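Type I site-specific restriction-modification system, R (Restriction) subunit (Vibrio vulnificus, PDB 3H1T) is a putative restriction (HsdR) subunit, here its N-terminal part with the helicase-like motor domains, that probably couples ATP hydrolysis to DNA translocation and cleavage. Local coordinates at residues A[431-436]-A[518-523]; A[437-442]-A[464-469]; A[457-462]-A[500-505]. One frame throughout, in Å; residues are numbered along the deposited sequence.

Contact 1: residues A[431-436]-A[518-523]; sequences DFMKRT and CKNVVL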
loop_
_atom_site.group_PDB
_atom_site.type_symbol
_atom_site.label_atom_id
_atom_site.label_comp_id
_atom_site.label_asym_id
_atom_site.label_seq_id
_atom_site.Cartn_x
_atom_site.Cartn_y
_atom_site.Cartn_z
ATOM N N ASP A 431 5.615 20.504 24.877
ATOM C CA ASP A 431 6.949 21.106 24.784
ATOM C C ASP A 431 7.559 20.705 23.460
ATOM O O ASP A 431 8.171 21.522 22.777
ATOM C CB ASP A 431 7.857 20.624 25.916
ATOM C CG ASP A 431 7.558 21.299 27.245
ATOM O OD1 ASP A 431 6.803 22.298 27.276
ATOM O OD2 ASP A 431 8.114 20.829 28.266
ATOM N N PHE A 432 7.378 19.438 23.095
ATOM C CA PHE A 432 7.899 18.920 21.839
ATOM C C PHE A 432 7.324 19.755 20.704
ATOM O O PHE A 432 8.060 20.316 19.899
ATOM C CB PHE A 432 7.526 17.434 21.678
ATOM C CG PHE A 432 7.766 16.892 20.295
ATOM C CD1 PHE A 432 6.813 17.066 19.289
ATOM C CD2 PHE A 432 8.947 16.216 19.986
ATOM C CE1 PHE A 432 7.029 16.575 17.998
ATOM C CE2 PHE A 432 9.176 15.722 18.696
ATOM C CZ PHE A 432 8.212 15.904 17.697
HETATM N N MSE A 433 6.005 19.852 20.644
HETATM C CA MSE A 433 5.367 20.634 19.595
HETATM C C MSE A 433 5.766 22.113 19.609
HETATM O O MSE A 433 5.825 22.750 18.556
HETATM C CB MSE A 433 3.845 20.486 19.695
HETATM C CG MSE A 433 3.380 19.061 19.406
HETATM SE SE MSE A 433 1.452 18.788 19.366
HETATM C CE MSE A 433 1.066 19.721 17.697
ATOM N N LYS A 434 6.038 22.661 20.789
ATOM C CA LYS A 434 6.439 24.057 20.901
ATOM C C LYS A 434 7.814 24.246 20.269
ATOM O O LYS A 434 8.093 25.291 19.668
ATOM C CB LYS A 434 6.424 24.518 22.382
ATOM C CG LYS A 434 5.043 25.008 22.848
ATOM C CD LYS A 434 4.976 25.377 24.338
ATOM C CE LYS A 434 3.669 26.121 24.652
ATOM N NZ LYS A 434 3.398 26.263 26.120
ATOM N N ARG A 435 8.667 23.231 20.365
ATOM C CA ARG A 435 9.987 23.347 19.779
ATOM C C ARG A 435 10.023 22.898 18.326
ATOM O O ARG A 435 11.054 23.031 17.685
ATOM C CB ARG A 435 11.033 22.569 20.601
ATOM C CG ARG A 435 10.964 21.061 20.484
ATOM C CD ARG A 435 12.053 20.389 21.297
ATOM N NE ARG A 435 11.752 20.365 22.720
ATOM C CZ ARG A 435 11.219 19.323 23.349
ATOM N NH1 ARG A 435 10.927 18.220 22.674
ATOM N NH2 ARG A 435 10.987 19.379 24.653
ATOM N N THR A 436 8.904 22.410 17.791
ATOM C CA THR A 436 8.884 21.953 16.400
ATOM C C THR A 436 7.861 22.622 15.482
ATOM O O THR A 436 8.237 23.262 14.514
ATOM C CB THR A 436 8.680 20.424 16.323
ATOM O OG1 THR A 436 7.491 20.062 17.042
ATOM C CG2 THR A 436 9.881 19.701 16.924
ATOM N N CYS A 518 -1.125 14.526 8.338
ATOM C CA CYS A 518 -0.848 14.146 9.719
ATOM C C CYS A 518 0.676 14.030 9.847
ATOM O O CYS A 518 1.317 13.254 9.126
ATOM C CB CYS A 518 -1.515 12.806 10.059
ATOM S SG CYS A 518 -1.235 12.259 11.764
ATOM N N LYS A 519 1.245 14.788 10.780
ATOM C CA LYS A 519 2.685 14.813 10.966
ATOM C C LYS A 519 3.204 14.146 12.237
ATOM O O LYS A 519 4.392 13.850 12.325
ATOM C CB LYS A 519 3.184 16.261 10.897
ATOM C CG LYS A 519 2.940 16.939 9.546
ATOM C CD LYS A 519 3.480 18.370 9.540
ATOM C CE LYS A 519 3.579 18.952 8.135
ATOM N NZ LYS A 519 4.672 19.973 8.064
ATOM N N ASN A 520 2.331 13.927 13.219
ATOM C CA ASN A 520 2.725 13.272 14.472
ATOM C C ASN A 520 1.756 12.161 14.827
ATOM O O ASN A 520 0.555 12.370 14.859
ATOM C CB ASN A 520 2.745 14.242 15.670
ATOM C CG ASN A 520 3.761 15.354 15.532
ATOM O OD1 ASN A 520 4.890 15.141 15.090
ATOM N ND2 ASN A 520 3.368 16.552 15.949
ATOM N N VAL A 521 2.283 10.979 15.101
ATOM C CA VAL A 521 1.461 9.845 15.494
ATOM C C VAL A 521 1.902 9.524 16.918
ATOM O O VAL A 521 3.044 9.128 17.148
ATOM C CB VAL A 521 1.690 8.631 14.554
ATOM C CG1 VAL A 521 1.067 7.375 15.163
ATOM C CG2 VAL A 521 1.053 8.891 13.182
ATOM N N VAL A 522 0.998 9.695 17.877
ATOM C CA VAL A 522 1.333 9.488 19.282
ATOM C C VAL A 522 0.735 8.269 20.002
ATOM O O VAL A 522 -0.479 8.067 20.012
ATOM C CB VAL A 522 0.969 10.763 20.078
ATOM C CG1 VAL A 522 1.505 10.674 21.490
ATOM C CG2 VAL A 522 1.539 11.994 19.364
ATOM N N LEU A 523 1.596 7.489 20.640
ATOM C CA LEU A 523 1.183 6.281 21.358
ATOM C C LEU A 523 1.046 6.437 22.882
ATOM O O LEU A 523 2.034 6.634 23.590
ATOM C CB LEU A 523 2.182 5.156 21.070
ATOM C CG LEU A 523 2.313 4.624 19.649
ATOM C CD1 LEU A 523 3.397 3.553 19.607
ATOM C CD2 LEU A 523 0.992 4.034 19.208
#
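Asn520 points from strand 518-524 at the last turns of helix 422-436, where Phe432 and selenomethionine Met433 meet it. The backbones stay well apart, the nearest CA pair, Met433 and Asn520, being 9.4 Å from one another, so side chains alone span the space. From CB, which heads toward the helix, the Asn520 chain turns so that CG lies anti to its own carbonyl carbon (chi1 -63°), and this carries the amide up against the helix. At the tip, OD1 comes within 3.9 Å of Phe432 CE1, while ND2 is 4.3 Å from Met433 CG. The amide and the phenyl ring are turned 74° apart, so they do not stack; ring atom CE1 simply rests against the amide. These are van der Waals contacts, and the amide's hydrogen bonds are made to neighbouring strands: ND2 to Thr442 OG1, and OD1 to Asn553 ND2. With both ends engaged, the amide is held against rotation, and its polarity is satisfied although it is buried. That is why an asparagine can sit beneath an apolar helix surface.

Phe432 is itself packed by its own helix. Thr436 CG2 lies 4.2 Å above one ring face, toward the rim, and Met433 CG lies at the ring edge. Thr436 OG1 bonds back to Phe432 O at 2.9 Å, tilted out of the carbonyl plane, which is consistent with the methyl's place over the ring. The large aromatic and the long methionine side chain, modelled as selenomethionine, have the length to bridge helix and sheet.

Strand 518-524 runs between parallel strands 441-446 and 552-556. Helix 422-436 packs on one sheet face through this contact, while Val521 and Leu523 reach helix 530-537.

Contact 2: residues A[437-442]-A[464-469]; sequences DRFAKT and SDLSRK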
loop_
_atom_site.group_PDB
_atom_site.type_symbol
_atom_site.label_atom_id
_atom_site.label_comp_id
_atom_site.label_asym_id
_atom_site.label_seq_id
_atom_site.Cartn_x
_atom_site.Cartn_y
_atom_site.Cartn_z
ATOM N N ASP A 437 6.576 22.448 15.769
ATOM C CA ASP A 437 5.506 23.054 14.968
ATOM C C ASP A 437 4.188 22.876 15.725
ATOM O O ASP A 437 3.607 21.778 15.748
ATOM C CB ASP A 437 5.432 22.395 13.570
ATOM C CG ASP A 437 4.414 23.066 12.635
ATOM O OD1 ASP A 437 3.951 24.185 12.947
ATOM O OD2 ASP A 437 4.081 22.481 11.576
ATOM N N ARG A 438 3.728 23.954 16.358
ATOM C CA ARG A 438 2.490 23.913 17.129
ATOM C C ARG A 438 1.234 23.617 16.316
ATOM O O ARG A 438 0.187 23.310 16.887
ATOM C CB ARG A 438 2.298 25.214 17.902
ATOM C CG ARG A 438 3.489 25.582 18.752
ATOM C CD ARG A 438 3.120 26.651 19.736
ATOM N NE ARG A 438 2.194 26.152 20.752
ATOM C CZ ARG A 438 1.519 26.938 21.583
ATOM N NH1 ARG A 438 1.663 28.256 21.509
ATOM N NH2 ARG A 438 0.719 26.410 22.498
ATOM N N PHE A 439 1.328 23.707 14.992
ATOM C CA PHE A 439 0.172 23.415 14.161
ATOM C C PHE A 439 0.324 22.169 13.304
ATOM O O PHE A 439 -0.413 21.978 12.342
ATOM C CB PHE A 439 -0.195 24.613 13.287
ATOM C CG PHE A 439 -0.996 25.646 14.008
ATOM C CD1 PHE A 439 -0.377 26.550 14.859
ATOM C CD2 PHE A 439 -2.379 25.670 13.896
ATOM C CE1 PHE A 439 -1.127 27.468 15.597
ATOM C CE2 PHE A 439 -3.144 26.587 14.636
ATOM C CZ PHE A 439 -2.515 27.484 15.484
ATOM N N ALA A 440 1.286 21.322 13.652
ATOM C CA ALA A 440 1.488 20.074 12.929
ATOM C C ALA A 440 0.347 19.158 13.376
ATOM O O ALA A 440 0.204 18.884 14.575
ATOM C CB ALA A 440 2.828 19.471 13.304
ATOM N N LYS A 441 -0.467 18.687 12.434
ATOM C CA LYS A 441 -1.591 17.830 12.796
ATOM C C LYS A 441 -1.117 16.564 13.459
ATOM O O LYS A 441 -0.270 15.853 12.924
ATOM C CB LYS A 441 -2.442 17.498 11.580
ATOM C CG LYS A 441 -3.292 18.662 11.103
ATOM C CD LYS A 441 -4.344 18.185 10.116
ATOM C CE LYS A 441 -4.973 19.343 9.329
ATOM N NZ LYS A 441 -5.952 20.191 10.070
ATOM N N THR A 442 -1.702 16.286 14.623
ATOM C CA THR A 442 -1.332 15.154 15.474
ATOM C C THR A 442 -2.503 14.285 15.935
ATOM O O THR A 442 -3.596 14.789 16.159
ATOM C CB THR A 442 -0.630 15.686 16.741
ATOM O OG1 THR A 442 0.498 16.479 16.355
ATOM C CG2 THR A 442 -0.189 14.549 17.639
ATOM N N SER A 464 -3.688 26.642 26.115
ATOM C CA SER A 464 -4.798 27.582 26.217
ATOM C C SER A 464 -4.548 28.897 25.515
ATOM O O SER A 464 -5.494 29.654 25.276
ATOM C CB SER A 464 -5.152 27.843 27.671
ATOM O OG SER A 464 -4.114 28.561 28.294
ATOM N N ASP A 465 -3.290 29.187 25.188
ATOM C CA ASP A 465 -3.008 30.414 24.462
ATOM C C ASP A 465 -3.532 30.207 23.055
ATOM O O ASP A 465 -3.968 31.151 22.402
ATOM C CB ASP A 465 -1.512 30.735 24.433
ATOM C CG ASP A 465 -0.674 29.620 23.841
ATOM O OD1 ASP A 465 -0.932 28.438 24.160
ATOM O OD2 ASP A 465 0.259 29.946 23.068
ATOM N N LEU A 466 -3.503 28.966 22.574
ATOM C CA LEU A 466 -4.020 28.696 21.235
ATOM C C LEU A 466 -5.505 28.368 21.302
ATOM O O LEU A 466 -6.254 28.661 20.363
ATOM C CB LEU A 466 -3.273 27.532 20.587
ATOM C CG LEU A 466 -1.801 27.783 20.291
ATOM C CD1 LEU A 466 -1.217 26.589 19.519
ATOM C CD2 LEU A 466 -1.683 29.070 19.470
ATOM N N SER A 467 -5.925 27.739 22.403
ATOM C CA SER A 467 -7.326 27.371 22.614
ATOM C C SER A 467 -8.210 28.609 22.555
ATOM O O SER A 467 -9.323 28.569 22.028
ATOM C CB SER A 467 -7.508 26.703 23.978
ATOM O OG SER A 467 -6.893 25.432 24.009
ATOM N N ARG A 468 -7.702 29.708 23.105
ATOM C CA ARG A 468 -8.415 30.980 23.135
ATOM C C ARG A 468 -8.533 31.613 21.764
ATOM O O ARG A 468 -9.297 32.556 21.576
ATOM C CB ARG A 468 -7.709 31.938 24.095
ATOM C CG ARG A 468 -8.072 33.394 23.937
ATOM C CD ARG A 468 -7.333 34.208 24.965
ATOM N NE ARG A 468 -6.111 33.535 25.386
ATOM C CZ ARG A 468 -5.421 33.874 26.468
ATOM N NH1 ARG A 468 -5.838 34.884 27.226
ATOM N NH2 ARG A 468 -4.333 33.197 26.810
ATOM N N LYS A 469 -7.791 31.088 20.800
ATOM C CA LYS A 469 -7.835 31.624 19.444
ATOM C C LYS A 469 -8.571 30.630 18.560
ATOM O O LYS A 469 -9.331 31.009 17.675
ATOM C CB LYS A 469 -6.420 31.811 18.916
ATOM C CG LYS A 469 -6.281 32.953 17.951
ATOM C CD LYS A 469 -5.065 32.744 17.094
ATOM C CE LYS A 469 -4.995 33.795 16.016
ATOM N NZ LYS A 469 -3.901 33.481 15.064
#
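Arg438 and Phe439, neighbours in a tight turn, reach together for Asp465 and Leu466 of the short helix 464-467. The turn is a type I beta turn from Asp437 to Ala440, closed by Ala440 N bonding to Asp437 O at 3.2 Å. Asp437 starts it, and its OD1 also accepts a weak bond from Phe439 N, in the manner of an Asx turn, a role to which its short acceptor side chain is suited.

Arg438 carries most of the contact. Its chain bends at chi3 (68°), which brings the guanidinium end-on to the Asp465 carboxylate. NH1 donates to Asp465 OD2 at 2.7 Å and NH2 to Asp465 OD1 at 3.1 Å, both bonds nearly straight and both received on syn lone pairs. The two flat groups lie only 12° from coplanar, the geometry expected of a bidentate, end-on salt bridge. NH2 has a further acceptor in Asn463 OD1, so three bonds fix the rotation of the group. Over one guanidinium face, Leu466 CD1 sits above the centre, 3.4 Å from Arg438 CZ; an aliphatic branch is well matched to a face that has no N-H pointing out of it.

Phe439 follows, its CE1 4.0 Å from the same Leu466 CD1, which is thus wedged between cation and ring. The phenyl ring also meets His470, with the planes close to perpendicular.

Past Ala440 the chain enters strand 441-446, where Lys441 NZ bonds to Thr497 O. The contact therefore ties the turn leading into this strand to the short helix beyond helix 449-462. It is a two-pronged arginine-aspartate salt bridge beside an apolar patch, at the surface of the RecA-like C-terminal helicase domain.

Contact 3: residues A[457-462]-A[500-505]; sequences RALNNL and PVILTT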
loop_
_atom_site.group_PDB
_atom_site.type_symbol
_atom_site.label_atom_id
_atom_site.label_comp_id
_atom_site.label_asym_id
_atom_site.label_seq_id
_atom_site.Cartn_x
_atom_site.Cartn_y
_atom_site.Cartn_z
ATOM N N ARG A 457 -8.475 17.405 27.451
ATOM C CA ARG A 457 -8.592 18.517 28.391
ATOM C C ARG A 457 -7.234 19.009 28.843
ATOM O O ARG A 457 -6.988 20.216 28.887
ATOM C CB ARG A 457 -9.404 18.111 29.619
ATOM C CG ARG A 457 -9.566 19.232 30.651
ATOM C CD ARG A 457 -10.461 18.829 31.822
ATOM N NE ARG A 457 -11.734 18.280 31.366
ATOM C CZ ARG A 457 -11.995 16.976 31.293
ATOM N NH1 ARG A 457 -11.072 16.096 31.654
ATOM N NH2 ARG A 457 -13.169 16.551 30.853
ATOM N N ALA A 458 -6.350 18.075 29.181
ATOM C CA ALA A 458 -5.016 18.451 29.623
ATOM C C ALA A 458 -4.287 19.225 28.537
ATOM O O ALA A 458 -3.801 20.328 28.754
ATOM C CB ALA A 458 -4.225 17.218 29.990
ATOM N N LEU A 459 -4.211 18.619 27.362
ATOM C CA LEU A 459 -3.528 19.209 26.217
ATOM C C LEU A 459 -4.118 20.597 25.907
ATOM O O LEU A 459 -3.389 21.528 25.553
ATOM C CB LEU A 459 -3.677 18.260 25.018
ATOM C CG LEU A 459 -2.516 17.479 24.357
ATOM C CD1 LEU A 459 -1.415 17.126 25.338
ATOM C CD2 LEU A 459 -3.098 16.220 23.723
ATOM N N ASN A 460 -5.440 20.731 26.046
ATOM C CA ASN A 460 -6.122 22.004 25.784
ATOM C C ASN A 460 -5.626 23.088 26.717
ATOM O O ASN A 460 -5.238 24.166 26.278
ATOM C CB ASN A 460 -7.635 21.863 25.960
ATOM C CG ASN A 460 -8.360 23.210 25.906
ATOM O OD1 ASN A 460 -8.317 23.994 26.853
ATOM N ND2 ASN A 460 -9.020 23.481 24.791
ATOM N N ASN A 461 -5.640 22.797 28.009
ATOM C CA ASN A 461 -5.188 23.763 28.992
ATOM C C ASN A 461 -3.700 24.078 28.896
ATOM O O ASN A 461 -3.285 25.178 29.241
ATOM C CB ASN A 461 -5.530 23.283 30.400
ATOM C CG ASN A 461 -7.016 23.154 30.617
ATOM O OD1 ASN A 461 -7.814 23.718 29.867
ATOM N ND2 ASN A 461 -7.400 22.419 31.649
ATOM N N LEU A 462 -2.899 23.115 28.443
ATOM C CA LEU A 462 -1.464 23.333 28.281
ATOM C C LEU A 462 -1.238 24.274 27.097
ATOM O O LEU A 462 -0.198 24.919 26.991
ATOM C CB LEU A 462 -0.747 22.017 27.972
ATOM C CG LEU A 462 0.073 21.204 28.981
ATOM C CD1 LEU A 462 0.439 22.083 30.164
ATOM C CD2 LEU A 462 -0.715 19.988 29.430
ATOM N N PRO A 500 -8.970 21.108 13.826
ATOM C CA PRO A 500 -8.177 20.731 15.003
ATOM C C PRO A 500 -6.747 20.378 14.637
ATOM O O PRO A 500 -6.463 19.959 13.511
ATOM C CB PRO A 500 -8.920 19.509 15.547
ATOM C CG PRO A 500 -10.325 19.716 15.078
ATOM C CD PRO A 500 -10.092 20.169 13.658
ATOM N N VAL A 501 -5.835 20.547 15.578
ATOM C CA VAL A 501 -4.461 20.194 15.325
ATOM C C VAL A 501 -4.223 18.807 15.929
ATOM O O VAL A 501 -3.582 17.955 15.323
ATOM C CB VAL A 501 -3.519 21.233 15.945
ATOM C CG1 VAL A 501 -2.079 20.846 15.692
ATOM C CG2 VAL A 501 -3.809 22.590 15.352
ATOM N N ILE A 502 -4.798 18.582 17.108
ATOM C CA ILE A 502 -4.666 17.329 17.832
ATOM C C ILE A 502 -5.985 16.607 18.006
ATOM O O ILE A 502 -6.947 17.191 18.492
ATOM C CB ILE A 502 -4.181 17.529 19.287
ATOM C CG1 ILE A 502 -3.185 18.688 19.382
ATOM C CG2 ILE A 502 -3.609 16.223 19.799
ATOM C CD1 ILE A 502 -1.917 18.426 18.725
ATOM N N LEU A 503 -6.032 15.339 17.631
ATOM C CA LEU A 503 -7.230 14.542 17.830
ATOM C C LEU A 503 -6.840 13.441 18.812
ATOM O O LEU A 503 -5.760 12.858 18.697
ATOM C CB LEU A 503 -7.704 13.875 16.530
ATOM C CG LEU A 503 -8.315 14.636 15.347
ATOM C CD1 LEU A 503 -8.801 13.615 14.307
ATOM C CD2 LEU A 503 -9.475 15.486 15.823
ATOM N N THR A 504 -7.689 13.173 19.795
ATOM C CA THR A 504 -7.407 12.101 20.731
ATOM C C THR A 504 -8.479 11.060 20.433
ATOM O O THR A 504 -9.608 11.400 20.052
ATOM C CB THR A 504 -7.516 12.555 22.195
ATOM O OG1 THR A 504 -8.862 12.942 22.474
ATOM C CG2 THR A 504 -6.606 13.739 22.447
ATOM N N THR A 505 -8.120 9.797 20.581
ATOM C CA THR A 505 -9.043 8.718 20.327
ATOM C C THR A 505 -8.504 7.515 21.093
ATOM O O THR A 505 -7.535 7.629 21.838
ATOM C CB THR A 505 -9.059 8.397 18.823
ATOM O OG1 THR A 505 -10.077 7.441 18.541
ATOM C CG2 THR A 505 -7.715 7.836 18.409
#
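A small, buried, apolar contact joins Leu459 of helix 449-462 to Ile502 and Thr504 of strand 502-505, where the helix lies on one face of the sheet. There is no hydrogen bond between the two segments; the join is made by methyl groups.

Leu459 points toward the strand, and its CD2 does the touching. It comes 4.0 Å from Ile502 CG2 and a looser 4.5 Å from Thr504 CG2, so a single branch lies against two residues of alternate strand positions. Leu459 and Ile502 cross at about a right angle. The Ile502 CG2 methyl is anti to its backbone N, while CG1 takes the place beside that N (chi1 -35°), and the beta-branched chain thus offers a methyl close to the backbone. Thr504 suits its place in two ways: its methyl serves the apolar side, and its hydroxyl is taken up by Ala452 O, earlier in the same helix. Leu503, between them, turns away to the other face and touches Leu509.

Helix 422-436 covers the same patch from beside, with Ala426 against Leu459 and Met433 against Ile502. Helix 449-462, with the short helix 464-467 after it, links parallel strands 441-446 and 474-476, and strand 502-505 lies between those two in the sheet. Here, then, is the helix of a beta-alpha-beta crossover packing on the strand it passes over, as in RecA-like helicase domains.

How the contacts relate
All three contacts belong to the C-terminal helicase domain, and each involves a strand of one sheet or the turn leading into it; strand 441-446 runs between strands 502-505 and 518-524. Contacts 1 and 3 are buried and press two neighbouring helices onto the same sheet face; Met433 spans both, its CE lying 3.4 Å from Ile502 CD1. Contact 2, at the surface, combines a salt bridge with a leucine packed on the guanidinium and on a phenyl ring, whereas contact 3 uses methyls alone and contact 1 sets a tethered amide against apolar groups. Backbone pairing joins them: Lys519 N lies 2.8 Å from Lys441 O. Along the chain, contacts 2 and 3 interlock inside the loop closed by contact 1.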